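Long-range contact in fructuronate-tagaturonate epimerase UxaE from Cohnella laeviribosi in complex with 1 glycerol (Cohnella laeviribosi, PDB 6IL9), which catalyses the interconversion of fructuronate and tagaturonate, probably with the help of a zinc ion bound in its TIM barrel: residues F309-D314 and A403-T408. Numbering follows the deposited sequence.
Sequences FQKGID and AYYHVT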
ATOM      1  N   PHE A 309      -9.656   6.845  10.722  1.00 15.23           N
ATOM      2  CA  PHE A 309      -9.049   6.877   9.390  1.00 15.35           C
ATOM      3  C   PHE A 309      -9.799   5.865   8.539  1.00 15.25           C
ATOM      4  O   PHE A 309      -9.337   4.731   8.372  1.00 17.62           O
ATOM      5  CB  PHE A 309      -7.540   6.518   9.447  1.00 14.77           C
ATOM      6  CG  PHE A 309      -6.633   7.656   9.836  1.00 15.95           C
ATOM      7  CD1 PHE A 309      -6.668   8.202  11.117  1.00 16.30           C
ATOM      8  CD2 PHE A 309      -5.711   8.142   8.925  1.00 15.54           C
ATOM      9  CE1 PHE A 309      -5.806   9.246  11.458  1.00 15.25           C
ATOM     10  CE2 PHE A 309      -4.852   9.190   9.251  1.00 15.91           C
ATOM     11  CZ  PHE A 309      -4.907   9.740  10.529  1.00 16.30           C
ATOM     12  N   GLN A 310     -10.949   6.268   7.991  1.00 13.91           N
ATOM     13  CA  GLN A 310     -11.737   5.393   7.136  1.00 15.13           C
ATOM     14  C   GLN A 310     -11.291   5.525   5.683  1.00 15.11           C
ATOM     15  O   GLN A 310     -10.745   6.554   5.266  1.00 15.84           O
ATOM     16  CB  GLN A 310     -13.224   5.722   7.231  1.00 14.97           C
ATOM     17  CG  GLN A 310     -13.826   5.407   8.594  1.00 14.61           C
ATOM     18  CD  GLN A 310     -15.318   5.568   8.593  1.00 15.57           C
ATOM     19  OE1 GLN A 310     -15.959   5.453   7.551  1.00 15.00           O
ATOM     20  NE2 GLN A 310     -15.891   5.824   9.765  1.00 16.53           N
ATOM     21  N   LYS A 311     -11.553   4.471   4.910  1.00 15.73           N
ATOM     22  CA  LYS A 311     -11.228   4.491   3.489  1.00 17.54           C
ATOM     23  C   LYS A 311     -11.997   5.589   2.758  1.00 17.31           C
ATOM     24  O   LYS A 311     -13.204   5.755   2.951  1.00 15.76           O
ATOM     25  CB  LYS A 311     -11.565   3.146   2.841  1.00 16.70           C
ATOM     26  CG  LYS A 311     -10.832   1.955   3.418  1.00 16.93           C
ATOM     27  CD  LYS A 311      -9.330   2.172   3.399  1.00 19.40           C
ATOM     28  CE  LYS A 311      -8.603   0.861   3.735  1.00 22.09           C
ATOM     29  NZ  LYS A 311      -7.219   1.086   4.204  1.00 27.74           N
ATOM     30  N   GLY A 312     -11.285   6.324   1.892  1.00 14.97           N
ATOM     31  CA  GLY A 312     -11.896   7.158   0.872  1.00 15.69           C
ATOM     32  C   GLY A 312     -12.136   8.594   1.269  1.00 15.56           C
ATOM     33  O   GLY A 312     -12.418   9.433   0.395  1.00 16.80           O
ATOM     34  N   ILE A 313     -12.023   8.912   2.553  1.00 15.59           N
ATOM     35  CA  ILE A 313     -12.449  10.197   3.072  1.00 14.84           C
ATOM     36  C   ILE A 313     -11.332  10.791   3.922  1.00 13.41           C
ATOM     37  O   ILE A 313     -10.348  10.130   4.244  1.00 14.80           O
ATOM     38  CB  ILE A 313     -13.737  10.057   3.894  1.00 13.69           C
ATOM     39  CG1 ILE A 313     -13.506   9.105   5.073  1.00 13.44           C
ATOM     40  CG2 ILE A 313     -14.870   9.556   2.991  1.00 13.57           C
ATOM     41  CD1 ILE A 313     -14.615   9.252   6.156  1.00 14.85           C
ATOM     42  N   ASP A 314     -11.521  12.049   4.311  1.00 13.35           N
ATOM     43  CA  ASP A 314     -10.601  12.724   5.220  1.00 14.72           C
ATOM     44  C   ASP A 314     -10.848  12.290   6.670  1.00 16.01           C
ATOM     45  O   ASP A 314     -11.786  11.549   6.982  1.00 14.81           O
ATOM     46  CB  ASP A 314     -10.754  14.247   5.077  1.00 13.43           C
ATOM     47  CG  ASP A 314      -9.487  15.023   5.425  1.00 17.18           C
ATOM     48  OD1 ASP A 314      -8.571  14.477   6.053  1.00 15.17           O
ATOM     49  OD2 ASP A 314      -9.419  16.216   5.070  1.00 18.90           O
ATOM     50  N   ALA A 403     -18.534  -6.063   5.371  1.00 28.82           N
ATOM     51  CA  ALA A 403     -17.989  -7.102   6.233  1.00 33.02           C
ATOM     52  C   ALA A 403     -16.464  -7.097   6.257  1.00 33.44           C
ATOM     53  O   ALA A 403     -15.873  -7.598   7.218  1.00 34.28           O
ATOM     54  CB  ALA A 403     -18.507  -8.472   5.784  1.00 34.39           C
ATOM     55  N   TYR A 404     -15.816  -6.522   5.235  1.00 30.66           N
ATOM     56  CA  TYR A 404     -14.361  -6.519   5.100  1.00 28.91           C
ATOM     57  C   TYR A 404     -13.712  -5.192   5.457  1.00 29.63           C
ATOM     58  O   TYR A 404     -12.517  -5.167   5.777  1.00 31.16           O
ATOM     59  CB  TYR A 404     -13.961  -6.847   3.659  1.00 31.92           C
ATOM     60  CG  TYR A 404     -14.233  -8.267   3.249  1.00 35.99           C
ATOM     61  CD1 TYR A 404     -13.404  -9.297   3.670  1.00 43.20           C
ATOM     62  CD2 TYR A 404     -15.302  -8.577   2.432  1.00 31.35           C
ATOM     63  CE1 TYR A 404     -13.641 -10.603   3.295  1.00 42.20           C
ATOM     64  CE2 TYR A 404     -15.549  -9.880   2.051  1.00 42.86           C
ATOM     65  CZ  TYR A 404     -14.714 -10.889   2.486  1.00 42.32           C
ATOM     66  OH  TYR A 404     -14.951 -12.191   2.110  1.00 47.88           O
ATOM     67  N   TYR A 405     -14.445  -4.090   5.359  1.00 26.32           N
ATOM     68  CA  TYR A 405     -13.908  -2.770   5.648  1.00 25.06           C
ATOM     69  C   TYR A 405     -14.897  -2.051   6.544  1.00 24.55           C
ATOM     70  O   TYR A 405     -16.100  -2.061   6.264  1.00 26.39           O
ATOM     71  CB  TYR A 405     -13.673  -1.985   4.359  1.00 23.71           C
ATOM     72  CG  TYR A 405     -12.627  -2.631   3.481  1.00 23.19           C
ATOM     73  CD1 TYR A 405     -11.286  -2.325   3.646  1.00 23.24           C
ATOM     74  CD2 TYR A 405     -12.973  -3.567   2.523  1.00 24.29           C
ATOM     75  CE1 TYR A 405     -10.316  -2.917   2.868  1.00 25.12           C
ATOM     76  CE2 TYR A 405     -12.004  -4.171   1.729  1.00 21.14           C
ATOM     77  CZ  TYR A 405     -10.674  -3.843   1.917  1.00 23.58           C
ATOM     78  OH  TYR A 405      -9.679  -4.421   1.153  1.00 25.50           O
ATOM     79  N   HIS A 406     -14.401  -1.449   7.621  1.00 23.88           N
ATOM     80  CA  HIS A 406     -15.273  -0.744   8.559  1.00 24.64           C
ATOM     81  C   HIS A 406     -15.487   0.679   8.064  1.00 20.33           C
ATOM     82  O   HIS A 406     -14.545   1.477   8.024  1.00 19.62           O
ATOM     83  CB  HIS A 406     -14.690  -0.727   9.967  1.00 25.78           C
ATOM     84  CG  HIS A 406     -15.511   0.077  10.928  1.00 26.61           C
ATOM     85  ND1 HIS A 406     -16.655  -0.418  11.520  1.00 35.14           N
ATOM     86  CD2 HIS A 406     -15.385   1.354  11.362  1.00 27.64           C
ATOM     87  CE1 HIS A 406     -17.184   0.512  12.297  1.00 35.75           C
ATOM     88  NE2 HIS A 406     -16.432   1.596  12.221  1.00 30.05           N
ATOM     89  N   VAL A 407     -16.725   0.999   7.684  1.00 18.83           N
ATOM     90  CA  VAL A 407     -17.085   2.335   7.225  1.00 16.89           C
ATOM     91  C   VAL A 407     -18.408   2.737   7.865  1.00 16.83           C
ATOM     92  O   VAL A 407     -19.206   1.896   8.282  1.00 19.44           O
ATOM     93  CB  VAL A 407     -17.191   2.406   5.682  1.00 17.23           C
ATOM     94  CG1 VAL A 407     -15.814   2.166   5.035  1.00 17.65           C
ATOM     95  CG2 VAL A 407     -18.222   1.382   5.164  1.00 17.96           C
ATOM     96  N   THR A 408     -18.645   4.049   7.950  1.00 15.29           N
ATOM     97  CA  THR A 408     -19.921   4.554   8.449  1.00 17.21           C
ATOM     98  C   THR A 408     -20.720   5.232   7.341  1.00 17.51           C
ATOM     99  O   THR A 408     -21.466   6.183   7.585  1.00 17.53           O
ATOM    100  CB  THR A 408     -19.707   5.508   9.627  1.00 17.64           C
ATOM    101  OG1 THR A 408     -18.768   6.530   9.268  1.00 15.61           O
ATOM    102  CG2 THR A 408     -19.191   4.744  10.849  1.00 20.60           C
TER
HETATM  103  O   HOH W   1     -18.450   7.493   6.603  1.00 20.84           O
HETATM  104  O   HOH W   2     -12.469   2.116   6.262  1.00 19.75           O
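Q310 grips T408 with both ends of its carboxamide. T408 N donates to Q310 OE1 at 3.1 Å with an N-H...O angle of 155°, and Q310 NE2 donates to T408 OG1 at 3.0 Å. OG1 lies nearly in the amide plane, whereas the backbone N stands off the carbonyl plane by 34°. The Q310 chain reaches this far because it is extended beyond CG, meeting the T408 side chain at about a right angle. T408 in turn has OG1 set between its own backbone N and carbonyl carbon (chi1 53°), which keeps hydroxyl and N-H close enough for one amide to engage both. In reaching T408 N, Q310 OE1 also packs against the V407 backbone, with V407 CA in van der Waals contact at 3.3 Å. The amide is held from other quarters too: E308 accepts from NE2, and Q436 of helix 432-440 donates to OE1, contacts that probably fix its flip. A water 2.9 Å from T408 OG1 adds only a weak bond to Q310 OE1.

One residue further along, the loops are joined through solvent: a water accepts from K311 N at 2.9 Å and donates to H406 O at 2.8 Å. K311 CE comes obliquely to CD1 of the Y405 ring at 4.2 Å, a glancing contact. K311 NZ bonds S344 and a bound glycerol, probably from the crystallisation liquor, while Y405 OH bonds Y442.

Q310 to I313 form a type II turn, with G312 at positive phi. The contact joins the loop after the sixth strand of the TIM barrel, 300-302, which carries the K311 side chain to about 6 Å from the zinc ion of H161, D273 and H343, to the segment after helix 384-402.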